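Local coordinates for putative uncharacterized protein (Actinomyces odontolyticus, PDB 3UP9) that probably binds L-methionine as a membrane-tethered lipoprotein of the NlpA family, and holds selenomethionine in its pocket in this crystal, at residues A171-G175 with N176-E180; R154-G158 with P159-R163; D226-K229 with Q230-K234; L124-Q128 with G129-I133; T23-N26 with D27-A31. All coordinates share one frame; numbering follows the deposited sequence.

Interaction 1. Residues A171-G175 with N176-E180; sequences AVING and NFAQE. With MSE (selenomethionine), chain B.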
# COMPACT_ATOMS: atom_id res chain seq x y z
N ALA A 171 -4.68 7.71 13.87
CA ALA A 171 -3.74 7.84 12.72
C ALA A 171 -4.34 7.14 11.52
O ALA A 171 -5.02 6.14 11.71
CB ALA A 171 -2.37 7.25 13.07
N VAL A 172 -4.14 7.67 10.31
CA VAL A 172 -4.58 6.97 9.08
C VAL A 172 -3.43 6.10 8.57
O VAL A 172 -2.33 6.60 8.38
CB VAL A 172 -5.10 7.94 7.97
CG1 VAL A 172 -5.76 7.15 6.84
CG2 VAL A 172 -6.10 8.96 8.60
N ILE A 173 -3.67 4.80 8.34
CA ILE A 173 -2.59 3.86 8.17
C ILE A 173 -2.87 2.84 7.06
O ILE A 173 -3.78 2.04 7.18
CB ILE A 173 -2.28 3.07 9.46
CG1 ILE A 173 -2.19 3.97 10.71
CG2 ILE A 173 -0.99 2.26 9.27
CD1 ILE A 173 -1.64 3.25 11.97
N ASN A 174 -2.01 2.82 6.02
CA ASN A 174 -2.06 1.84 4.95
C ASN A 174 -1.93 0.44 5.48
O ASN A 174 -1.16 0.17 6.47
CB ASN A 174 -0.94 2.12 3.93
CG ASN A 174 -1.04 3.50 3.26
OD1 ASN A 174 -0.76 4.54 3.87
ND2 ASN A 174 -1.46 3.50 2.01
N GLY A 175 -2.61 -0.49 4.81
CA GLY A 175 -2.59 -1.92 5.21
C GLY A 175 -1.25 -2.54 5.54
O GLY A 175 -1.10 -3.10 6.62
N ASN A 176 -0.26 -2.40 4.66
CA ASN A 176 1.07 -2.96 4.87
C ASN A 176 1.65 -2.55 6.21
O ASN A 176 2.27 -3.37 6.83
CB ASN A 176 2.07 -2.63 3.74
CG ASN A 176 2.41 -1.16 3.64
OD1 ASN A 176 1.59 -0.35 3.20
ND2 ASN A 176 3.63 -0.80 4.04
N PHE A 177 1.44 -1.30 6.62
CA PHE A 177 1.93 -0.76 7.91
C PHE A 177 1.09 -1.30 9.11
O PHE A 177 1.65 -1.65 10.17
CB PHE A 177 1.99 0.80 7.92
CG PHE A 177 2.98 1.39 6.96
CD1 PHE A 177 4.34 0.98 7.01
CD2 PHE A 177 2.59 2.38 6.03
CE1 PHE A 177 5.26 1.49 6.10
CE2 PHE A 177 3.51 2.89 5.15
CZ PHE A 177 4.86 2.45 5.18
N ALA A 178 -0.24 -1.36 8.93
CA ALA A 178 -1.15 -1.93 9.91
C ALA A 178 -0.72 -3.38 10.15
O ALA A 178 -0.71 -3.81 11.27
CB ALA A 178 -2.61 -1.85 9.44
N GLN A 179 -0.36 -4.09 9.08
CA GLN A 179 0.05 -5.49 9.16
C GLN A 179 1.30 -5.64 10.02
O GLN A 179 1.33 -6.47 10.91
CB GLN A 179 0.30 -6.07 7.78
CG GLN A 179 -0.92 -6.33 6.88
CD GLN A 179 -1.59 -7.66 7.14
OE1 GLN A 179 -1.00 -8.72 6.88
NE2 GLN A 179 -2.79 -7.62 7.72
N GLU A 180 2.33 -4.84 9.73
CA GLU A 180 3.55 -4.82 10.52
C GLU A 180 3.22 -4.59 11.97
O GLU A 180 3.81 -5.22 12.80
CB GLU A 180 4.50 -3.73 10.06
CG GLU A 180 5.42 -4.09 8.89
CD GLU A 180 6.16 -5.36 9.14
OE1 GLU A 180 7.01 -5.40 10.08
OE2 GLU A 180 5.84 -6.34 8.43
N MSE B . 0.44 -1.46 0.30
CA MSE B . -0.03 -0.06 0.25
C MSE B . -1.50 0.08 -0.04
O MSE B . -2.06 -0.75 -0.81
OXT MSE B . -2.09 1.03 0.49
CB MSE B . 0.74 0.70 -0.80
CG MSE B . 0.43 2.23 -0.83
SE MSE B . 1.45 3.09 -2.22
CE MSE B . 3.33 2.60 -1.77

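Interaction 2. Residues R154-G158 with P159-R163; sequences REVEG and PQLVR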
# COMPACT_ATOMS: atom_id res chain seq x y z
N ARG A 154 -0.90 15.65 12.07
CA ARG A 154 0.55 15.55 12.28
C ARG A 154 1.13 14.58 11.29
O ARG A 154 0.82 13.39 11.31
CB ARG A 154 0.88 15.08 13.70
CG ARG A 154 0.35 16.00 14.76
CD ARG A 154 1.11 17.29 14.80
NE ARG A 154 0.88 17.77 16.15
CZ ARG A 154 1.59 17.39 17.22
NH1 ARG A 154 2.66 16.57 17.12
NH2 ARG A 154 1.22 17.87 18.40
N GLU A 155 1.97 15.11 10.40
CA GLU A 155 2.61 14.32 9.36
C GLU A 155 3.63 13.46 9.99
O GLU A 155 4.41 13.91 10.78
CB GLU A 155 3.31 15.20 8.37
CG GLU A 155 2.40 15.93 7.42
CD GLU A 155 3.20 16.41 6.21
OE1 GLU A 155 4.42 16.60 6.36
OE2 GLU A 155 2.62 16.55 5.11
N VAL A 156 3.62 12.20 9.62
CA VAL A 156 4.47 11.20 10.17
C VAL A 156 4.95 10.43 8.95
O VAL A 156 4.23 10.32 7.95
CB VAL A 156 3.65 10.37 11.18
CG1 VAL A 156 4.16 8.97 11.32
CG2 VAL A 156 3.64 11.06 12.53
N GLU A 157 6.17 9.92 9.00
CA GLU A 157 6.67 9.09 7.91
C GLU A 157 5.98 7.75 8.04
O GLU A 157 5.63 7.35 9.11
CB GLU A 157 8.20 8.94 7.97
CG GLU A 157 8.97 10.12 7.34
CD GLU A 157 10.48 9.99 7.51
OE1 GLU A 157 10.93 9.25 8.42
OE2 GLU A 157 11.25 10.61 6.74
N GLY A 158 5.76 7.08 6.92
CA GLY A 158 4.98 5.85 6.90
C GLY A 158 5.29 4.79 7.94
O GLY A 158 4.38 4.25 8.55
N PRO A 159 6.57 4.45 8.13
CA PRO A 159 6.84 3.38 9.10
C PRO A 159 6.66 3.82 10.56
O PRO A 159 6.76 2.98 11.44
CB PRO A 159 8.31 2.99 8.83
CG PRO A 159 8.61 3.53 7.49
CD PRO A 159 7.72 4.70 7.25
N GLN A 160 6.44 5.11 10.79
CA GLN A 160 6.23 5.68 12.13
C GLN A 160 4.72 5.80 12.47
O GLN A 160 4.34 6.19 13.58
CB GLN A 160 6.92 7.07 12.20
CG GLN A 160 8.44 7.02 12.15
CD GLN A 160 8.99 6.03 13.17
OE1 GLN A 160 8.78 6.18 14.39
NE2 GLN A 160 9.67 4.99 12.69
N LEU A 161 3.87 5.47 11.50
CA LEU A 161 2.40 5.58 11.67
C LEU A 161 1.83 4.78 12.87
O LEU A 161 1.12 5.36 13.70
CB LEU A 161 1.66 5.21 10.37
CG LEU A 161 1.63 6.34 9.34
CD1 LEU A 161 1.27 5.75 8.00
CD2 LEU A 161 0.72 7.47 9.72
N VAL A 162 2.10 3.48 12.94
CA VAL A 162 1.64 2.63 14.06
C VAL A 162 2.19 3.14 15.37
O VAL A 162 1.42 3.34 16.28
CB VAL A 162 2.02 1.15 13.90
CG1 VAL A 162 1.67 0.33 15.17
CG2 VAL A 162 1.33 0.60 12.70
N ARG A 163 3.49 3.39 15.47
CA ARG A 163 4.09 4.07 16.67
C ARG A 163 3.38 5.42 17.04
O ARG A 163 3.26 5.73 18.22
CB ARG A 163 5.61 4.28 16.47
CG ARG A 163 6.39 4.97 17.60
CD ARG A 163 6.22 4.23 18.92
NE ARG A 163 7.15 4.59 20.03
CZ ARG A 163 6.92 5.44 21.05
NH1 ARG A 163 5.79 6.13 21.16
NH2 ARG A 163 7.86 5.62 21.99
O HOH W 1 3.45 2.42 10.83

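Interaction 3. Residues D226-K229 with Q230-K234; sequences DEVK and QYIEK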
# COMPACT_ATOMS: atom_id res chain seq x y z
N ASP A 226 -5.21 -18.30 -10.06
CA ASP A 226 -6.25 -18.78 -9.15
C ASP A 226 -5.60 -19.23 -7.84
O ASP A 226 -6.14 -19.05 -6.76
CB ASP A 226 -7.05 -19.93 -9.79
CG ASP A 226 -8.52 -19.94 -9.37
OD1 ASP A 226 -8.85 -20.31 -8.21
OD2 ASP A 226 -9.37 -19.58 -10.22
N GLU A 227 -4.42 -19.81 -7.95
CA GLU A 227 -3.62 -20.24 -6.78
C GLU A 227 -3.25 -19.08 -5.85
O GLU A 227 -3.46 -19.13 -4.62
CB GLU A 227 -2.35 -21.01 -7.22
CG GLU A 227 -2.65 -22.38 -7.86
CD GLU A 227 -2.96 -22.32 -9.37
OE1 GLU A 227 -3.08 -21.25 -9.99
OE2 GLU A 227 -3.11 -23.40 -9.97
N VAL A 228 -2.75 -18.00 -6.44
CA VAL A 228 -2.49 -16.80 -5.63
C VAL A 228 -3.76 -16.18 -5.02
O VAL A 228 -3.72 -15.73 -3.89
CB VAL A 228 -1.66 -15.75 -6.40
CG1 VAL A 228 -1.77 -14.39 -5.74
CG2 VAL A 228 -0.23 -16.26 -6.52
N LYS A 229 -4.89 -16.18 -5.75
CA LYS A 229 -6.14 -15.64 -5.19
C LYS A 229 -6.57 -16.46 -3.94
O LYS A 229 -6.94 -15.88 -2.90
CB LYS A 229 -7.25 -15.66 -6.24
CG LYS A 229 -8.58 -15.16 -5.78
CD LYS A 229 -9.50 -14.82 -6.95
CE LYS A 229 -10.82 -14.31 -6.39
NZ LYS A 229 -11.71 -13.80 -7.44
N GLN A 230 -6.48 -17.78 -4.06
CA GLN A 230 -6.85 -18.70 -3.00
C GLN A 230 -5.90 -18.54 -1.83
O GLN A 230 -6.34 -18.46 -0.70
CB GLN A 230 -6.91 -20.17 -3.50
CG GLN A 230 -8.11 -20.34 -4.40
CD GLN A 230 -8.34 -21.76 -4.91
OE1 GLN A 230 -7.42 -22.56 -5.10
NE2 GLN A 230 -9.59 -22.04 -5.18
N TYR A 231 -4.61 -18.46 -2.08
CA TYR A 231 -3.69 -18.11 -1.00
C TYR A 231 -4.11 -16.80 -0.28
O TYR A 231 -4.15 -16.77 0.95
CB TYR A 231 -2.23 -18.00 -1.49
CG TYR A 231 -1.29 -17.52 -0.40
CD1 TYR A 231 -0.76 -18.42 0.54
CD2 TYR A 231 -0.94 -16.15 -0.30
CE1 TYR A 231 0.08 -17.98 1.56
CE2 TYR A 231 -0.11 -15.70 0.73
CZ TYR A 231 0.41 -16.64 1.63
OH TYR A 231 1.17 -16.24 2.64
N ILE A 232 -4.43 -15.74 -1.01
CA ILE A 232 -4.82 -14.47 -0.37
C ILE A 232 -6.09 -14.65 0.44
O ILE A 232 -6.17 -14.19 1.57
CB ILE A 232 -4.98 -13.28 -1.35
CG1 ILE A 232 -3.65 -12.97 -2.04
CG2 ILE A 232 -5.51 -12.07 -0.66
CD1 ILE A 232 -3.76 -11.96 -3.17
N GLU A 233 -7.06 -15.35 -0.11
CA GLU A 233 -8.35 -15.51 0.58
C GLU A 233 -8.21 -16.39 1.82
O GLU A 233 -8.90 -16.19 2.79
CB GLU A 233 -9.39 -16.09 -0.37
CG GLU A 233 -9.69 -15.13 -1.50
CD GLU A 233 -10.70 -15.65 -2.51
OE1 GLU A 233 -10.71 -16.85 -2.86
OE2 GLU A 233 -11.48 -14.82 -2.99
N LYS A 234 -7.31 -17.37 1.79
CA LYS A 234 -7.07 -18.24 2.93
C LYS A 234 -6.31 -17.48 3.98
O LYS A 234 -6.64 -17.55 5.13
CB LYS A 234 -6.31 -19.52 2.55
CG LYS A 234 -7.13 -20.57 1.77
CD LYS A 234 -6.45 -21.94 1.68
CE LYS A 234 -5.53 -22.14 0.46
NZ LYS A 234 -5.73 -23.53 -0.06

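Interaction 4. Residues L124-Q128 with G129-I133; sequences LLATQ and GLVSI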
# COMPACT_ATOMS: atom_id res chain seq x y z
N LEU A 124 -10.54 9.77 2.62
CA LEU A 124 -11.19 8.86 3.54
C LEU A 124 -11.81 9.69 4.63
O LEU A 124 -12.95 9.43 4.99
CB LEU A 124 -10.19 7.84 4.13
CG LEU A 124 -10.81 6.87 5.14
CD1 LEU A 124 -11.89 6.07 4.40
CD2 LEU A 124 -9.72 5.99 5.73
N LEU A 125 -11.06 10.70 5.14
CA LEU A 125 -11.59 11.57 6.19
C LEU A 125 -12.76 12.44 5.67
O LEU A 125 -13.70 12.68 6.42
CB LEU A 125 -10.47 12.38 6.90
CG LEU A 125 -9.34 11.55 7.61
CD1 LEU A 125 -8.17 12.40 8.09
CD2 LEU A 125 -9.90 10.73 8.75
N ALA A 126 -12.71 12.90 4.40
CA ALA A 126 -13.86 13.58 3.76
C ALA A 126 -15.12 12.72 3.79
O ALA A 126 -16.17 13.27 3.98
CB ALA A 126 -13.55 13.99 2.33
N THR A 127 -15.03 11.39 3.62
CA THR A 127 -16.27 10.56 3.61
C THR A 127 -16.92 10.59 4.96
O THR A 127 -18.09 10.33 5.05
CB THR A 127 -16.04 9.05 3.25
OG1 THR A 127 -15.18 8.41 4.23
CG2 THR A 127 -15.46 8.90 1.82
N GLN A 128 -16.13 10.85 6.02
CA GLN A 128 -16.60 10.99 7.41
C GLN A 128 -17.01 12.44 7.83
O GLN A 128 -17.31 12.65 8.99
CB GLN A 128 -15.54 10.44 8.43
CG GLN A 128 -15.03 9.01 8.21
CD GLN A 128 -16.17 8.05 8.02
OE1 GLN A 128 -16.92 7.80 8.95
NE2 GLN A 128 -16.35 7.58 6.80
N GLY A 129 -17.04 13.40 6.92
CA GLY A 129 -17.44 14.76 7.23
C GLY A 129 -16.42 15.58 8.01
O GLY A 129 -16.75 16.65 8.50
N LEU A 130 -15.16 15.11 8.11
CA LEU A 130 -14.13 15.72 8.97
C LEU A 130 -13.27 16.77 8.25
O LEU A 130 -12.77 17.70 8.88
CB LEU A 130 -13.26 14.63 9.63
CG LEU A 130 -12.33 15.00 10.79
CD1 LEU A 130 -13.18 15.38 11.97
CD2 LEU A 130 -11.38 13.85 11.19
N VAL A 131 -13.05 16.61 6.95
CA VAL A 131 -12.47 17.66 6.12
C VAL A 131 -13.30 17.90 4.83
O VAL A 131 -14.05 17.04 4.33
CB VAL A 131 -10.97 17.37 5.77
CG1 VAL A 131 -10.15 17.09 7.03
CG2 VAL A 131 -10.85 16.22 4.76
N SER A 132 -13.16 19.07 4.28
CA SER A 132 -13.78 19.43 3.01
C SER A 132 -12.68 19.53 1.93
O SER A 132 -11.66 20.19 2.18
CB SER A 132 -14.51 20.75 3.20
OG SER A 132 -14.50 21.43 2.02
N ILE A 133 -12.81 18.83 0.80
CA ILE A 133 -11.81 18.97 -0.29
C ILE A 133 -12.34 19.86 -1.43
O ILE A 133 -13.37 19.55 -2.00
CB ILE A 133 -11.36 17.61 -0.86
CG1 ILE A 133 -10.80 16.73 0.26
CG2 ILE A 133 -10.32 17.87 -1.96
CD1 ILE A 133 -11.15 15.27 0.17
O HOH W 2 -16.44 16.19 3.93

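Interaction 5. Residues T23-N26 with D27-A31; sequences TYIN and DNLAA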
# COMPACT_ATOMS: atom_id res chain seq x y z
N THR A 23 6.40 -15.31 -1.52
CA THR A 23 7.05 -16.46 -0.93
C THR A 23 6.17 -17.70 -1.27
O THR A 23 6.71 -18.72 -1.70
CB THR A 23 7.32 -16.25 0.57
OG1 THR A 23 8.21 -15.14 0.73
CG2 THR A 23 7.96 -17.50 1.24
N TYR A 24 4.83 -17.57 -1.17
CA TYR A 24 3.95 -18.61 -1.64
C TYR A 24 4.28 -18.98 -3.10
O TYR A 24 4.49 -20.14 -3.44
CB TYR A 24 2.46 -18.24 -1.48
CG TYR A 24 1.59 -19.21 -2.20
CD1 TYR A 24 1.32 -20.45 -1.67
CD2 TYR A 24 1.14 -18.93 -3.46
CE1 TYR A 24 0.51 -21.35 -2.35
CE2 TYR A 24 0.39 -19.83 -4.16
CZ TYR A 24 0.05 -21.03 -3.61
OH TYR A 24 -0.69 -21.91 -4.36
N ILE A 25 4.40 -17.96 -3.95
CA ILE A 25 4.72 -18.19 -5.36
C ILE A 25 6.08 -18.87 -5.49
O ILE A 25 6.25 -19.86 -6.17
CB ILE A 25 4.72 -16.88 -6.18
CG1 ILE A 25 3.30 -16.33 -6.31
CG2 ILE A 25 5.37 -17.09 -7.55
CD1 ILE A 25 3.18 -14.91 -6.86
N ASN A 26 7.08 -18.34 -4.83
CA ASN A 26 8.37 -18.97 -4.90
C ASN A 26 8.38 -20.45 -4.51
O ASN A 26 9.03 -21.27 -5.12
CB ASN A 26 9.38 -18.18 -4.05
CG ASN A 26 10.79 -18.40 -4.52
OD1 ASN A 26 11.04 -18.43 -5.73
ND2 ASN A 26 11.71 -18.56 -3.57
N ASP A 27 7.69 -20.77 -3.45
CA ASP A 27 7.82 -22.09 -2.87
C ASP A 27 6.88 -23.05 -3.57
O ASP A 27 7.08 -24.25 -3.49
CB ASP A 27 7.45 -22.08 -1.39
CG ASP A 27 8.45 -21.28 -0.50
OD1 ASP A 27 9.57 -20.92 -0.91
OD2 ASP A 27 8.07 -21.06 0.67
N ASN A 28 5.82 -22.52 -4.20
CA ASN A 28 4.79 -23.41 -4.76
C ASN A 28 4.68 -23.44 -6.28
O ASN A 28 4.40 -24.50 -6.86
CB ASN A 28 3.44 -23.12 -4.10
CG ASN A 28 3.43 -23.55 -2.67
OD1 ASN A 28 3.23 -24.70 -2.38
ND2 ASN A 28 3.71 -22.66 -1.79
N LEU A 29 4.96 -22.29 -6.92
CA LEU A 29 4.67 -22.07 -8.37
C LEU A 29 5.89 -21.71 -9.27
O LEU A 29 5.87 -21.96 -10.46
CB LEU A 29 3.58 -20.98 -8.52
CG LEU A 29 2.24 -21.14 -7.75
CD1 LEU A 29 1.31 -19.93 -8.01
CD2 LEU A 29 1.61 -22.52 -8.06
N ALA A 30 6.95 -21.13 -8.72
CA ALA A 30 8.00 -20.57 -9.57
C ALA A 30 8.73 -21.63 -10.35
O ALA A 30 8.96 -21.43 -11.54
CB ALA A 30 8.97 -19.70 -8.79
N ALA A 31 9.08 -22.75 -9.70
CA ALA A 31 9.80 -23.88 -10.35
C ALA A 31 9.09 -24.42 -11.61
O ALA A 31 9.76 -24.69 -12.61
CB ALA A 31 10.08 -25.03 -9.34
O HOH W 3 11.67 -19.00 -0.79
O HOH W 4 8.55 -23.52 -6.99

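Interaction 1. Residues A171-G175 with N176-E180
I173 and N174 meet the first turn of helix 175-180 at a strand-to-helix junction of the periplasmic-binding-protein fold, where strand 170-173 runs almost directly into a helix whose start faces the ligand. The apolar part is small. CG2 of I173 meets CB of F177 at a slant, 3.6 Å away, and it also nears the backbone of A178. CG1 lies beside the backbone N of I173, which leaves CG2 anti to that N and against the helix turn. L161 and V162 of helix 161-164 pack on the same isoleucine.

Backbone bonds start the helix. N174 O takes A178 N at 3.0 Å, nearly straight (165°), besides a weak bond from F177 N; G175 O takes Q179 N at 2.8 Å. N174 occupies the N-cap position, yet its side chain makes no capping bond and is turned to the ligand instead.

Polar side chains form the third group. N176 carries its amide in the crowded position between backbone N and carbonyl carbon (chi1 66°), which lays ND2 3.4 Å above the plane of the F177 ring, over its centre. Its OD1 lies near the ligand amino group, a weak bond whose geometry is less certain. E88 binds both N176 N and the ligand, while R120 and N202 give the ligand further bonds. ND2 of N174, also bonded to OD1 of N117, donates to OXT of the selenomethionine at 3.0 Å and 174°.

Interaction 2. Residues R154-G158 with P159-R163
The flat groups joining E157 and G158 to Q160 and L161 are peptides rather than rings. Q160 N donates a hydrogen bond to E157 O (2.9 Å) from above the carbonyl plane, 41° out of it; L161 N donates to G158 O (3.2 Å) from still higher, 64° out. The peptide between Q160 and L161 has a methyl on one face: CG1 of V156 lies almost squarely above it, 3.4 Å from Q160 C.

That methyl is brought there by a chi1 of 152°, which sets CG1 opposite the valine's backbone N. It also touches CB of Q160 at 3.5 Å, the two side chains crossing at about a right angle, and reaches CD2 of L161 more loosely. L161 curls back over the turn, with CD1 3.5 Å from the carbonyl oxygen of G158.

Both bonds link residues three apart, closing two overlapping beta turns, 157-160 and 158-161, that bend the chain from strand into helix. P159 has no N-H to offer, and the E157 carbonyl is used by the next residue. Where a helical bond from V162 N to G158 O might be expected, water 1 is inserted, accepting from V162 N at 2.7 Å and donating to G158 O.

Strand 151-156 lies at the border of the five-stranded sheet, bonded to strand 107-112, while L161 and V162 carry the short helix 161-164 onto I173 of strand 170-173.

Interaction 3. Residues D226-K229 with Q230-K234
K229 and E233 are brought together by complementary first torsions: CG of K229 lies opposite its backbone N (chi1 179°) and the chain continues fully extended, whereas CG of E233 lies opposite its own carbonyl carbon (chi1 -65°) and leans back toward the preceding turn. The carboxylate comes in at an angle and meets the lysine's methylenes rather than its tip, with OE2 of E233 3.5 Å from CE of K229. The ammonium NZ stays 4.6 Å from OE2, too far for a salt bridge but probably close enough for some attraction; its hydrogen bond goes to O of F245, the C-terminal residue. With an alanine here, F245 O would probably lose this donor and the E233 carboxylate both its nearby positive charge and the aliphatic chain it rests on.

On the buried side of the same helix V228 and I232 cross obliquely, CG1 of the valine 4.1 Å from CD1 of the isoleucine. Beneath both pairs run regular alpha-helical bonds, among them E233 N to K229 O at 2.8 Å and the straight Y231 N to E227 O (172°).

Helix 226-235 is thus held between two elements. V228 and Y231 pack against helix 15-28, the valine on I21 and I25 and the tyrosine stacking on Y24, while K229, I232 and E233 pack on P243 of strand 242-243.

Interaction 4. Residues L124-Q128 with G129-I133
L125 and L130 close a Schellman motif at the C-terminal end of helix 115-127. L130 N reaches back to L125 O in a weak bond of 3.3 Å, the 6-to-1 bond of the motif, and G129 N donates to A126 O at 3.1 Å as its 5-to-2 bond. G129 sits where the chain reverses with a positive phi of 74°, and a beta carbon there would clash with the carbonyl oxygen of Q128.

The two leucines face each other across this closure, as the motif's hydrophobic pair does: their CD2 methyls approach to 4.2 Å, both side chains being buried, with F153 against L125 and F151 against L130. Farther along, V131 turns back to the last helical turn. With its CG1 at chi1 -53°, CG2 falls between backbone N and carbonyl carbon, reaches the backbone N of A126 at 3.8 Å and fits loosely against CB of the same alanine. I133 comes to A126 from another direction, its CD1 touching CB at 3.5 Å. The small alanine is therefore met by both branched residues, and its CA-H also points to the carbonyl oxygen of V131. Water 2 ties the pieces further, donating to both A126 O and V131 O.

The outgoing chain pairs with strand 146-147 in a two-stranded antiparallel sheet. On the opposite flank of the helix end, T127 turns its hydroxyl inward: OG1 donates to L124 O at 2.6 Å and, in turn, accepts Q128 NE2 at 2.9 Å, lying close to the plane of the glutamine amide.

Interaction 5. Residues T23-N26 with D27-A31
Y24 and N28 form the tight part of the C-terminal end of helix 15-28, where the chain leaves helical geometry at L29 before the weakly bonded start of helix 30-33. CB of N28 lies over one face of the tyrosine ring, a CH-pi contact 4.2 Å from the ring centroid, and the amide continues across the ring with its plane only 23° from it, ND2 3.3 Å from CD1 of Y24. Y24 O is gripped twice by N28: by its backbone N at 2.8 Å, and by ND2 at 3.1 Å, in the carbonyl plane and on a lone pair. A chi1 of -69° folds the amide back for this second bond, which together with the ring fixes its rotation. CD1 of L29 adds a looser touch at CE2 of Y24. Substituting an alanine is likely to leave the N28 side chain without the surface it rests on, and the Y231 ring without its stacking partner. Deeper in, buried I25 packs on V228 and L37, its CG2 loosely 4.4 Å from L29 CB.

T23, N26 and D27 make the sparser, water-bridged side. T23 and D27 lie side by side, meeting only by the threonine methyl, while OG1 of T23 binds A19 O. N26 anchors by OD1 to L37 N of strand 35-41, and water 3 bridges its ND2 to OD1 of D27. Water 4 joins N26 O to A31 N. At the break I25 O accepts both L29 N and A30 N, each at 2.9 Å, from opposite faces of the carbonyl plane.

Along the chain the order is interaction 5, 4, 2, 1 and 3, and the contacts fall into two groups. Interactions 1 and 2 include strands of the five-stranded sheet, and interaction 4 packs against it through helix 115-127. Interactions 1 and 2, centres about 9 Å apart, touch through F177 against G158 and P159, and V172 packs on L124 and L125 of interaction 4. Interactions 3 and 5, centres about 13 Å apart, join helices 226-235 and 15-28 beside the seven-stranded sheet. Interactions 4 and 5 stand farthest apart, their centres about 42 Å apart. This division fits the two-lobed binding-protein fold, with interaction 1 carrying pocket residues next to the bound selenomethionine.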